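Side-chain contacts in oxysterol-binding protein homolog 1 (PDB 5H28), which carries sterols and other lipids between membranes and is targeted to the nucleus-vacuole junction through its ankyrin-repeat domain, the part described here: residues V65-T70 and N74-L79; I60-V65 and V102-D107; M44-V49 and E81-G86; K6-D11 and Q22-K27; Q30-D33 and V37-V40. All coordinates share one frame; numbering follows the deposited sequence.

In the fold
All five contacts lie in the amino-terminal part of the helical ankyrin domain. Contacts 2 and 3 tie the first predicted repeat to what follows it, from the adjoining helices 54-64 and 44-51 respectively; contact 2 centres on the ring of Phe104, between Val61 and His62, contact 3 on His46, set against a loop. Contact 1 lies within the loop that follows helix 54-64 and is polar toward its far end, apolar beside Val65, where Leu77 and Leu79 reach the helices. Contact 4 is apolar packing of leucines and Lys8 methylenes between helices 2-15 and 18-28, buried on the side of Met44. Contact 5, linked to it through Gln30 and Leu25, is a surface contact built on backbone carbonyls.

Contact 1: residues V65-T70 and N74-L79; sequences VSTTNT and NIHLDL
Val65 meets Leu77 and Leu79 just past the end of helix 54-64. Although its CB points away overall, the CG2 methyl, anti to the carbonyl carbon, touches Leu79 CD1 at 4.1 Å, the side chains crossing at about a right angle, and Val65 CA lies 3.7 Å from Leu77 O. A water donates to Val65 O and Leu77 O, bridging the two carbonyls beside the backbone bond that Leu77 makes with Trp64. Ser66 opens a type I turn to Asn69, and its carbonyl O comes 3.0 Å from CD2 of the His76 ring. Thr67 lays its backbone over one face of that imidazole: CA sits 3.6 Å from the ring centroid, a CH-pi contact offset toward the rim. Asn69 closes the turn and takes the hydrogen bond from His76 through its backbone O, 2.9 Å from NE2. With 158° at the hydrogen and the acceptor near the ring plane, this bond and the Thr67 contact fix the ring's rotation. Leu77 and Leu79 continue into the core against helices 54-64 and 44-51. Such a loop, folding back after the second helix of a repeat and leading to the next helical pair, is characteristic of the ankyrin fold.

Contact 2: residues I60-V65 and V102-D107; sequences IVHHWV and VAFLLD
In the stack of ankyrin repeats, helix 54-64 of the first predicted repeat meets helix 99-106 of the second where Phe104 packs against Val61 and His62. CG of Phe104 stands anti to the backbone N (chi1 170°), which sends the ring out across the gap between the helices, where the nearest CA atoms, those of Val61 and Leu105, are still 9.0 Å apart. Val61 comes from the opposite direction and meets the far rim of the ring: its CG2 lies 3.8 Å from Phe104 CE2, near the plane of the phenyl group, while CG1 is 3.9 Å from CZ. On the more exposed side His62 contributes NE2, 3.8 Å from Phe104 CE1. The two rings form an offset edge-to-face pair in which the edge of the phenylalanine is turned toward the imidazole face, with centroids 5.6 Å apart and planes inclined at 71°. The contact is thus an apolar one on the Val61 side and an aromatic one beside solvent. With Phe104 cut back to alanine, the Val61 methyls are likely to lose their partner from the other helix and the His62 ring its aromatic neighbour. Leu45 of helix 44-51 packs on Val61, whereas Leu105 turns to Leu90 of helix 89-95 and Val102 to both that helix and the long helix 130-156, so that Phe104 reaches back to the first repeat from a helix that also packs on helix 89-95 before it and helix 130-156 after it.

Contact 3: residues M44-V49 and E81-G86; sequences MLHYAV and ERDSNG
His46 projects from helix 44-51 into the loop 81-86, joining the first helix of one predicted ankyrin repeat to the connection that leads into the next. The tight part is at the edge of the imidazole. CE1 comes 3.0 Å from Glu81 O, which lies near the ring plane, and the CB of Glu81 stands 3.9 Å from the same carbon. NE2 is also close to that carbonyl but badly angled for it; its hydrogen bond is with the backbone O of Asn87, and Pro89 and Ile92 of helix 89-95 also pack against the buried ring. With chi1 of -79° the histidine holds CG anti to the carbonyl carbon, directing the ring at the loop. Looser contact is found toward Asp83, whose OD2 stays 3.6 Å from His46 CD2, with the carboxylate and ring planes 40° apart, and on the outer side the turn from Asp83 to Gly86 runs on into solvent at Ser84 and Asn85. The carboxylate has work of its own there: OD1 also accepts from Asn87 N, and it closes an Asx turn by taking Asn85 N at 2.8 Å, the donor standing above the carboxylate plane, 41° out of it.

Contact 4: residues K6-D11 and Q22-K27; sequences KLKLLD and QDLLKK
Leu24 is the first residue of segment 22-27 to touch segment 6-11, and it does so against the aliphatic part of Lys8. Its CG is anti to the backbone N (chi1 179°), which carries both methyls across to the facing helix: CD2 lies 3.9 Å from Lys8 CD and 4.1 Å from Lys8 CG, and CD1 is 4.1 Å from the same CD. The lysine chain runs extended as far as CD and then bends at its last two torsions, leading the ammonium group away to Gln28, whose OE1 bonds with NZ. Methylenes thus serve the leucine while the ammonium group bonds elsewhere, and Phe29 borders both side chains. The two helices follow each other in the chain as an antiparallel hairpin, a helical pair set beside the first predicted ankyrin repeat, with their nearest CA atoms, of Leu9 and Leu24, 8.4 Å apart. Leu25, one residue on, turns to the buried side. Its CD1 touches Leu9 CD1 at 4.3 Å, one methyl against another with no polar atom involved. Met44 of helix 44-51 packs on both of these leucines, and Leu25 is further covered by Trp64 of helix 54-64 and by Phe72.

Contact 5: residues Q30-D33 and V37-V40; sequences QPLD and VQQV
Segment 30-33 runs as an irregular loop past the start of helix 35-42, with Gln30 CA 6.9 Å from Val37 CA and Leu32 CA 7.0 Å from Gln38 CA. The peptide bond before Pro31 is cis, and the CB atoms of the loop residues point away from the helix, which leaves their carbonyls to make much of the contact. Pro31 O rests against Val37, 3.8 Å from CG1 and a little farther from CB and CG2, so the isopropyl group packs on a backbone oxygen. Leu32 O is met by the amide of Gln38: NE2 lies 2.8 Å away, but with an angle of only 116° at the hydrogen the bond is weak. The loop joins helix 18-28 to helix 35-42, on the approach to the first predicted ankyrin repeat, and Gln30 ties it back by bonding through NE2 to Leu25 O of the preceding helix. Gln38 reaches the loop because its chain bends at chi2 (-69°), folding the amide toward Leu32 and setting it tightly against Leu32 CD1. Were Gln38 exchanged for an alanine, Leu32 O would probably lose this weak donor and Ile75, from the loop beyond helix 54-64, much of the side chain it packs on. Ile75 packs on Leu32 as well, while Val37 touches Leu5 of helix 2-15.

Contact 1: residues V65-T70 and N74-L79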
# COMPACT_ATOMS: atom_id res chain seq x y z
N VAL A 65 16.59 1.83 3.70
CA VAL A 65 15.21 1.41 3.50
C VAL A 65 15.00 0.33 2.43
O VAL A 65 14.30 -0.65 2.66
CB VAL A 65 14.31 2.64 3.20
CG1 VAL A 65 12.91 2.19 2.78
CG2 VAL A 65 14.21 3.51 4.45
N SER A 66 15.62 0.50 1.26
CA SER A 66 15.46 -0.46 0.17
C SER A 66 15.98 -1.86 0.50
O SER A 66 17.16 -2.05 0.80
CB SER A 66 16.14 0.06 -1.10
OG SER A 66 17.52 0.27 -0.89
N THR A 67 15.09 -2.84 0.41
CA THR A 67 15.43 -4.23 0.71
C THR A 67 16.38 -4.88 -0.30
O THR A 67 16.96 -5.93 -0.02
CB THR A 67 14.16 -5.10 0.80
OG1 THR A 67 13.46 -5.07 -0.45
CG2 THR A 67 13.24 -4.58 1.90
N THR A 68 16.55 -4.26 -1.46
CA THR A 68 17.44 -4.81 -2.48
C THR A 68 18.90 -4.51 -2.18
O THR A 68 19.80 -5.10 -2.80
CB THR A 68 17.12 -4.24 -3.88
OG1 THR A 68 17.28 -2.81 -3.86
CG2 THR A 68 15.70 -4.59 -4.30
N ASN A 69 19.15 -3.60 -1.25
CA ASN A 69 20.52 -3.24 -0.91
C ASN A 69 20.99 -3.74 0.44
O ASN A 69 20.29 -3.62 1.44
CB ASN A 69 20.69 -1.71 -0.95
CG ASN A 69 20.25 -1.10 -2.27
OD1 ASN A 69 20.04 -1.81 -3.25
ND2 ASN A 69 20.12 0.22 -2.29
N THR A 70 22.19 -4.31 0.45
CA THR A 70 22.79 -4.81 1.68
C THR A 70 23.61 -3.65 2.26
O THR A 70 24.27 -2.92 1.52
CB THR A 70 23.72 -6.01 1.38
OG1 THR A 70 22.92 -7.16 1.07
CG2 THR A 70 24.61 -6.32 2.59
N ASN A 74 22.54 -3.65 8.62
CA ASN A 74 21.92 -4.97 8.65
C ASN A 74 20.50 -4.97 9.19
O ASN A 74 20.08 -5.89 9.89
CB ASN A 74 22.79 -5.94 9.44
CG ASN A 74 24.07 -6.29 8.71
OD1 ASN A 74 24.05 -6.53 7.50
ND2 ASN A 74 25.18 -6.31 9.43
N ILE A 75 19.76 -3.93 8.84
CA ILE A 75 18.37 -3.78 9.23
C ILE A 75 17.73 -2.93 8.15
O ILE A 75 18.27 -1.89 7.79
CB ILE A 75 18.20 -3.00 10.56
CG1 ILE A 75 18.93 -3.70 11.70
CG2 ILE A 75 16.71 -2.89 10.88
CD1 ILE A 75 18.84 -2.95 13.01
N HIS A 76 16.60 -3.37 7.63
CA HIS A 76 15.93 -2.56 6.63
C HIS A 76 14.85 -1.77 7.34
O HIS A 76 13.81 -2.31 7.74
CB HIS A 76 15.35 -3.42 5.52
CG HIS A 76 16.38 -3.90 4.55
ND1 HIS A 76 16.88 -5.19 4.56
CD2 HIS A 76 17.07 -3.24 3.58
CE1 HIS A 76 17.83 -5.30 3.64
NE2 HIS A 76 17.96 -4.13 3.03
N LEU A 77 15.12 -0.49 7.53
CA LEU A 77 14.20 0.41 8.20
C LEU A 77 12.88 0.47 7.46
O LEU A 77 12.85 0.53 6.22
CB LEU A 77 14.81 1.80 8.32
CG LEU A 77 16.16 1.84 9.04
CD1 LEU A 77 16.64 3.28 9.16
CD2 LEU A 77 16.04 1.20 10.43
N ASP A 78 11.80 0.44 8.22
CA ASP A 78 10.45 0.49 7.68
C ASP A 78 10.03 1.95 7.59
O ASP A 78 9.95 2.64 8.60
CB ASP A 78 9.51 -0.28 8.61
CG ASP A 78 8.12 -0.45 8.03
OD1 ASP A 78 7.80 0.22 7.01
OD2 ASP A 78 7.34 -1.24 8.59
N LEU A 79 9.76 2.41 6.38
CA LEU A 79 9.34 3.79 6.18
C LEU A 79 8.01 4.03 6.90
O LEU A 79 7.68 5.15 7.26
CB LEU A 79 9.18 4.05 4.68
CG LEU A 79 9.48 5.45 4.16
CD1 LEU A 79 10.89 5.85 4.55
CD2 LEU A 79 9.33 5.46 2.64
O HOH W 1 11.88 -1.13 4.06

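Contact 2: residues I60-V65 and V102-D107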
# COMPACT_ATOMS: atom_id res chain seq x y z
N ILE A 60 19.40 8.75 5.41
CA ILE A 60 18.91 7.62 6.18
C ILE A 60 17.99 6.75 5.32
O ILE A 60 18.13 5.53 5.27
CB ILE A 60 18.13 8.10 7.43
CG1 ILE A 60 19.10 8.67 8.46
CG2 ILE A 60 17.33 6.95 8.03
CD1 ILE A 60 18.40 9.33 9.64
N VAL A 61 17.06 7.40 4.63
CA VAL A 61 16.12 6.68 3.78
C VAL A 61 16.77 6.00 2.58
O VAL A 61 16.50 4.83 2.31
CB VAL A 61 14.99 7.62 3.30
CG1 VAL A 61 14.14 6.93 2.24
CG2 VAL A 61 14.12 8.04 4.48
N HIS A 62 17.64 6.71 1.88
CA HIS A 62 18.29 6.13 0.72
C HIS A 62 19.30 5.04 1.05
O HIS A 62 19.54 4.15 0.24
CB HIS A 62 18.95 7.22 -0.12
CG HIS A 62 17.98 8.09 -0.86
ND1 HIS A 62 17.02 7.57 -1.71
CD2 HIS A 62 17.81 9.43 -0.87
CE1 HIS A 62 16.30 8.56 -2.21
NE2 HIS A 62 16.76 9.70 -1.72
N HIS A 63 19.87 5.10 2.25
CA HIS A 63 20.85 4.10 2.67
C HIS A 63 20.27 2.84 3.27
O HIS A 63 20.70 1.73 2.95
CB HIS A 63 21.81 4.68 3.73
CG HIS A 63 22.98 5.42 3.16
ND1 HIS A 63 22.87 6.70 2.65
CD2 HIS A 63 24.28 5.08 3.03
CE1 HIS A 63 24.05 7.11 2.23
NE2 HIS A 63 24.93 6.14 2.45
N TRP A 64 19.27 2.99 4.14
CA TRP A 64 18.74 1.85 4.87
C TRP A 64 17.30 1.36 4.72
O TRP A 64 16.85 0.55 5.52
CB TRP A 64 19.05 2.08 6.35
CG TRP A 64 20.51 2.36 6.55
CD1 TRP A 64 21.56 1.65 6.04
CD2 TRP A 64 21.09 3.43 7.32
NE1 TRP A 64 22.75 2.20 6.43
CE2 TRP A 64 22.50 3.30 7.22
CE3 TRP A 64 20.57 4.49 8.07
CZ2 TRP A 64 23.39 4.17 7.85
CZ3 TRP A 64 21.46 5.37 8.70
CH2 TRP A 64 22.85 5.20 8.58
N VAL A 65 16.59 1.83 3.70
CA VAL A 65 15.21 1.41 3.50
C VAL A 65 15.00 0.33 2.43
O VAL A 65 14.30 -0.65 2.66
CB VAL A 65 14.31 2.64 3.20
CG1 VAL A 65 12.91 2.19 2.78
CG2 VAL A 65 14.21 3.51 4.45
N VAL A 102 7.44 15.65 4.39
CA VAL A 102 6.19 15.03 4.00
C VAL A 102 6.20 14.72 2.50
O VAL A 102 5.89 13.61 2.09
CB VAL A 102 4.99 15.95 4.32
CG1 VAL A 102 3.71 15.41 3.70
CG2 VAL A 102 4.81 16.08 5.83
N ALA A 103 6.57 15.71 1.69
CA ALA A 103 6.60 15.52 0.25
C ALA A 103 7.61 14.44 -0.15
O ALA A 103 7.33 13.61 -1.03
CB ALA A 103 6.94 16.83 -0.45
N PHE A 104 8.77 14.44 0.50
CA PHE A 104 9.80 13.45 0.21
C PHE A 104 9.29 12.05 0.52
O PHE A 104 9.41 11.14 -0.29
CB PHE A 104 11.06 13.75 1.04
CG PHE A 104 12.09 12.65 0.99
CD1 PHE A 104 12.76 12.36 -0.19
CD2 PHE A 104 12.39 11.92 2.14
CE1 PHE A 104 13.72 11.34 -0.23
CE2 PHE A 104 13.35 10.90 2.10
CZ PHE A 104 14.01 10.62 0.92
N LEU A 105 8.72 11.87 1.71
CA LEU A 105 8.21 10.56 2.08
C LEU A 105 7.11 10.08 1.13
O LEU A 105 7.08 8.91 0.75
CB LEU A 105 7.69 10.59 3.52
CG LEU A 105 8.73 10.77 4.63
CD1 LEU A 105 8.03 10.94 5.97
CD2 LEU A 105 9.68 9.57 4.65
N LEU A 106 6.22 10.99 0.72
CA LEU A 106 5.14 10.62 -0.18
C LEU A 106 5.63 10.22 -1.57
O LEU A 106 4.90 9.59 -2.33
CB LEU A 106 4.12 11.77 -0.30
CG LEU A 106 3.24 11.96 0.94
CD1 LEU A 106 2.35 13.18 0.77
CD2 LEU A 106 2.40 10.72 1.15
N ASP A 107 6.88 10.56 -1.89
CA ASP A 107 7.44 10.19 -3.19
C ASP A 107 8.21 8.87 -3.16
O ASP A 107 8.70 8.42 -4.18
CB ASP A 107 8.37 11.29 -3.72
CG ASP A 107 7.62 12.52 -4.19
OD1 ASP A 107 6.45 12.39 -4.61
OD2 ASP A 107 8.21 13.63 -4.14

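Contact 3: residues M44-V49 and E81-G86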
# COMPACT_ATOMS: atom_id res chain seq x y z
N MET A 44 14.69 5.35 14.62
CA MET A 44 15.60 6.38 14.15
C MET A 44 14.99 7.37 13.17
O MET A 44 15.23 8.57 13.26
CB MET A 44 16.85 5.74 13.54
CG MET A 44 17.84 6.76 12.97
SD MET A 44 19.47 6.06 12.65
CE MET A 44 19.05 4.73 11.54
N LEU A 45 14.19 6.87 12.22
CA LEU A 45 13.58 7.77 11.25
C LEU A 45 12.59 8.72 11.95
O LEU A 45 12.48 9.88 11.56
CB LEU A 45 12.88 6.99 10.14
CG LEU A 45 12.35 7.83 8.98
CD1 LEU A 45 13.47 8.70 8.41
CD2 LEU A 45 11.79 6.91 7.90
N HIS A 46 11.90 8.23 12.97
CA HIS A 46 10.97 9.07 13.72
C HIS A 46 11.76 10.21 14.36
O HIS A 46 11.40 11.38 14.26
CB HIS A 46 10.29 8.29 14.85
CG HIS A 46 9.15 7.43 14.41
ND1 HIS A 46 9.34 6.25 13.71
CD2 HIS A 46 7.82 7.55 14.60
CE1 HIS A 46 8.16 5.69 13.49
NE2 HIS A 46 7.22 6.46 14.02
N TYR A 47 12.85 9.85 15.04
CA TYR A 47 13.66 10.85 15.71
C TYR A 47 14.32 11.81 14.73
O TYR A 47 14.47 12.99 15.03
CB TYR A 47 14.72 10.17 16.59
CG TYR A 47 14.12 9.37 17.72
CD1 TYR A 47 13.13 9.92 18.53
CD2 TYR A 47 14.54 8.07 17.99
CE1 TYR A 47 12.56 9.19 19.58
CE2 TYR A 47 13.98 7.33 19.04
CZ TYR A 47 12.99 7.90 19.82
OH TYR A 47 12.43 7.18 20.85
N ALA A 48 14.71 11.31 13.56
CA ALA A 48 15.34 12.17 12.57
C ALA A 48 14.34 13.20 12.06
O ALA A 48 14.68 14.36 11.86
CB ALA A 48 15.88 11.34 11.42
N VAL A 49 13.10 12.76 11.84
CA VAL A 49 12.06 13.68 11.36
C VAL A 49 11.84 14.79 12.39
O VAL A 49 11.52 15.92 12.03
CB VAL A 49 10.73 12.93 11.12
CG1 VAL A 49 9.58 13.92 10.94
CG2 VAL A 49 10.86 12.05 9.89
N GLU A 81 7.09 2.44 9.83
CA GLU A 81 7.22 1.95 11.21
C GLU A 81 6.24 2.69 12.12
O GLU A 81 6.14 3.91 12.07
CB GLU A 81 8.65 2.21 11.71
CG GLU A 81 8.93 1.81 13.16
CD GLU A 81 9.24 0.34 13.31
OE1 GLU A 81 9.79 -0.25 12.35
OE2 GLU A 81 8.96 -0.23 14.39
N ARG A 82 5.52 1.95 12.96
CA ARG A 82 4.58 2.58 13.88
C ARG A 82 5.16 2.60 15.29
O ARG A 82 5.67 1.58 15.77
CB ARG A 82 3.24 1.83 13.89
CG ARG A 82 2.49 1.86 12.56
CD ARG A 82 1.19 1.05 12.59
NE ARG A 82 0.07 1.73 13.23
CZ ARG A 82 -0.47 1.36 14.39
NH1 ARG A 82 0.01 0.31 15.04
NH2 ARG A 82 -1.52 2.02 14.88
N ASP A 83 5.12 3.76 15.95
CA ASP A 83 5.62 3.86 17.32
C ASP A 83 4.53 3.44 18.30
O ASP A 83 3.50 2.91 17.89
CB ASP A 83 6.14 5.28 17.62
CG ASP A 83 5.07 6.36 17.49
OD1 ASP A 83 3.87 6.06 17.62
OD2 ASP A 83 5.46 7.53 17.28
N SER A 84 4.75 3.68 19.59
CA SER A 84 3.77 3.28 20.59
C SER A 84 2.41 3.97 20.48
O SER A 84 1.43 3.51 21.07
CB SER A 84 4.33 3.47 22.00
OG SER A 84 4.60 4.82 22.28
N ASN A 85 2.35 5.07 19.73
CA ASN A 85 1.09 5.79 19.52
C ASN A 85 0.49 5.37 18.19
O ASN A 85 -0.59 5.84 17.81
CB ASN A 85 1.31 7.31 19.49
CG ASN A 85 1.32 7.92 20.88
OD1 ASN A 85 0.59 7.48 21.76
ND2 ASN A 85 2.14 8.96 21.06
N GLY A 86 1.19 4.50 17.48
CA GLY A 86 0.72 4.05 16.18
C GLY A 86 1.13 5.03 15.10
O GLY A 86 0.73 4.88 13.94

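Contact 4: residues K6-D11 and Q22-K27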
# COMPACT_ATOMS: atom_id res chain seq x y z
N LYS A 6 19.00 6.20 23.07
CA LYS A 6 18.11 7.22 22.52
C LYS A 6 18.74 8.60 22.61
O LYS A 6 18.70 9.37 21.65
CB LYS A 6 16.78 7.20 23.27
CG LYS A 6 15.80 8.27 22.82
CD LYS A 6 14.48 8.16 23.57
CE LYS A 6 13.54 9.29 23.24
NZ LYS A 6 14.07 10.61 23.69
N LEU A 7 19.31 8.92 23.77
CA LEU A 7 19.95 10.22 23.97
C LEU A 7 21.14 10.37 23.03
O LEU A 7 21.38 11.44 22.46
CB LEU A 7 20.41 10.35 25.43
CG LEU A 7 20.99 11.70 25.86
CD1 LEU A 7 19.90 12.76 25.80
CD2 LEU A 7 21.55 11.59 27.27
N LYS A 8 21.89 9.28 22.87
CA LYS A 8 23.07 9.25 22.01
C LYS A 8 22.67 9.50 20.56
O LYS A 8 23.30 10.29 19.85
CB LYS A 8 23.75 7.88 22.12
CG LYS A 8 24.96 7.69 21.22
CD LYS A 8 25.37 6.22 21.14
CE LYS A 8 25.74 5.65 22.49
NZ LYS A 8 26.96 6.30 23.05
N LEU A 9 21.62 8.82 20.11
CA LEU A 9 21.16 8.96 18.74
C LEU A 9 20.62 10.36 18.47
O LEU A 9 20.94 10.97 17.44
CB LEU A 9 20.09 7.92 18.44
CG LEU A 9 19.46 7.97 17.04
CD1 LEU A 9 20.56 7.87 16.00
CD2 LEU A 9 18.45 6.84 16.88
N LEU A 10 19.81 10.88 19.39
CA LEU A 10 19.25 12.21 19.23
C LEU A 10 20.36 13.27 19.16
O LEU A 10 20.25 14.23 18.41
CB LEU A 10 18.29 12.53 20.37
CG LEU A 10 16.91 11.88 20.25
CD1 LEU A 10 16.17 11.98 21.57
CD2 LEU A 10 16.12 12.57 19.14
N ASP A 11 21.42 13.07 19.94
CA ASP A 11 22.52 14.03 19.96
C ASP A 11 23.20 14.08 18.59
O ASP A 11 23.49 15.17 18.08
CB ASP A 11 23.54 13.63 21.04
CG ASP A 11 24.56 14.72 21.32
OD1 ASP A 11 24.15 15.86 21.61
OD2 ASP A 11 25.77 14.44 21.26
N GLN A 22 26.65 7.83 10.61
CA GLN A 22 27.02 6.54 10.04
C GLN A 22 28.12 5.88 10.87
O GLN A 22 28.06 4.69 11.17
CB GLN A 22 27.47 6.74 8.60
CG GLN A 22 27.71 5.47 7.81
CD GLN A 22 27.84 5.75 6.32
OE1 GLN A 22 28.64 6.59 5.91
NE2 GLN A 22 27.06 5.05 5.52
N ASP A 23 29.13 6.66 11.24
CA ASP A 23 30.23 6.14 12.03
C ASP A 23 29.77 5.78 13.44
O ASP A 23 30.20 4.77 14.00
CB ASP A 23 31.37 7.16 12.09
CG ASP A 23 32.19 7.20 10.81
OD1 ASP A 23 32.75 6.15 10.44
OD2 ASP A 23 32.27 8.28 10.19
N LEU A 24 28.90 6.60 14.01
CA LEU A 24 28.38 6.37 15.35
C LEU A 24 27.64 5.04 15.41
O LEU A 24 27.84 4.24 16.33
CB LEU A 24 27.45 7.53 15.74
CG LEU A 24 26.74 7.52 17.10
CD1 LEU A 24 25.62 6.51 17.08
CD2 LEU A 24 27.74 7.23 18.21
N LEU A 25 26.77 4.80 14.44
CA LEU A 25 26.01 3.56 14.39
C LEU A 25 26.93 2.37 14.18
O LEU A 25 26.80 1.33 14.83
CB LEU A 25 24.98 3.63 13.25
CG LEU A 25 23.61 4.26 13.53
CD1 LEU A 25 23.73 5.48 14.43
CD2 LEU A 25 22.96 4.62 12.20
N LYS A 26 27.88 2.52 13.26
CA LYS A 26 28.82 1.47 12.93
C LYS A 26 29.68 1.02 14.12
O LYS A 26 30.00 -0.16 14.24
CB LYS A 26 29.71 1.94 11.78
CG LYS A 26 30.58 0.86 11.15
CD LYS A 26 31.25 1.39 9.87
CE LYS A 26 32.11 0.33 9.20
NZ LYS A 26 32.73 0.84 7.94
N LYS A 27 30.03 1.96 15.00
CA LYS A 27 30.88 1.63 16.14
C LYS A 27 30.19 1.51 17.50
O LYS A 27 30.63 0.74 18.36
CB LYS A 27 32.02 2.65 16.26
CG LYS A 27 32.92 2.70 15.05
CD LYS A 27 32.80 4.03 14.32
CE LYS A 27 33.43 3.96 12.95
NZ LYS A 27 32.78 2.90 12.13

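Contact 5: residues Q30-D33 and V37-V40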
# COMPACT_ATOMS: atom_id res chain seq x y z
N GLN A 30 26.13 -1.53 18.43
CA GLN A 30 26.49 -2.93 18.25
C GLN A 30 26.33 -3.60 19.61
O GLN A 30 26.44 -2.95 20.65
CB GLN A 30 27.95 -3.05 17.79
CG GLN A 30 28.29 -2.21 16.57
CD GLN A 30 27.54 -2.63 15.33
OE1 GLN A 30 27.52 -3.81 14.98
NE2 GLN A 30 26.91 -1.67 14.65
N PRO A 31 26.08 -4.93 19.64
CA PRO A 31 25.94 -5.81 18.48
C PRO A 31 24.55 -5.72 17.86
O PRO A 31 23.66 -5.05 18.39
CB PRO A 31 26.21 -7.19 19.07
CG PRO A 31 25.58 -7.07 20.42
CD PRO A 31 26.05 -5.71 20.89
N LEU A 32 24.36 -6.41 16.74
CA LEU A 32 23.09 -6.41 16.03
C LEU A 32 22.01 -7.17 16.78
O LEU A 32 20.82 -6.95 16.55
CB LEU A 32 23.27 -7.03 14.64
CG LEU A 32 22.05 -7.03 13.70
CD1 LEU A 32 21.73 -5.60 13.28
CD2 LEU A 32 22.34 -7.89 12.48
N ASP A 33 22.40 -8.05 17.69
CA ASP A 33 21.43 -8.84 18.44
C ASP A 33 21.03 -8.27 19.79
O ASP A 33 20.43 -8.96 20.61
CB ASP A 33 21.92 -10.28 18.59
CG ASP A 33 23.21 -10.39 19.40
OD1 ASP A 33 24.10 -9.53 19.21
OD2 ASP A 33 23.33 -11.34 20.19
N VAL A 37 19.36 -1.95 21.13
CA VAL A 37 19.96 -1.39 19.92
C VAL A 37 18.95 -1.46 18.78
O VAL A 37 18.73 -0.47 18.08
CB VAL A 37 21.23 -2.17 19.53
CG1 VAL A 37 21.68 -1.80 18.12
CG2 VAL A 37 22.34 -1.86 20.53
N GLN A 38 18.33 -2.62 18.61
CA GLN A 38 17.33 -2.81 17.56
C GLN A 38 16.13 -1.89 17.74
O GLN A 38 15.68 -1.25 16.79
CB GLN A 38 16.86 -4.26 17.55
CG GLN A 38 17.88 -5.26 17.03
CD GLN A 38 18.15 -5.10 15.55
OE1 GLN A 38 17.22 -5.09 14.74
NE2 GLN A 38 19.42 -4.98 15.19
N GLN A 39 15.60 -1.82 18.95
CA GLN A 39 14.44 -1.00 19.22
C GLN A 39 14.65 0.48 18.94
O GLN A 39 13.76 1.15 18.41
CB GLN A 39 13.97 -1.22 20.66
CG GLN A 39 13.37 -2.60 20.86
CD GLN A 39 13.08 -2.91 22.31
OE1 GLN A 39 12.41 -2.15 23.00
NE2 GLN A 39 13.57 -4.05 22.78
N VAL A 40 15.82 1.00 19.29
CA VAL A 40 16.11 2.41 19.05
C VAL A 40 16.34 2.67 17.57
O VAL A 40 15.91 3.71 17.05
CB VAL A 40 17.33 2.87 19.88
CG1 VAL A 40 17.73 4.29 19.47
CG2 VAL A 40 16.98 2.84 21.36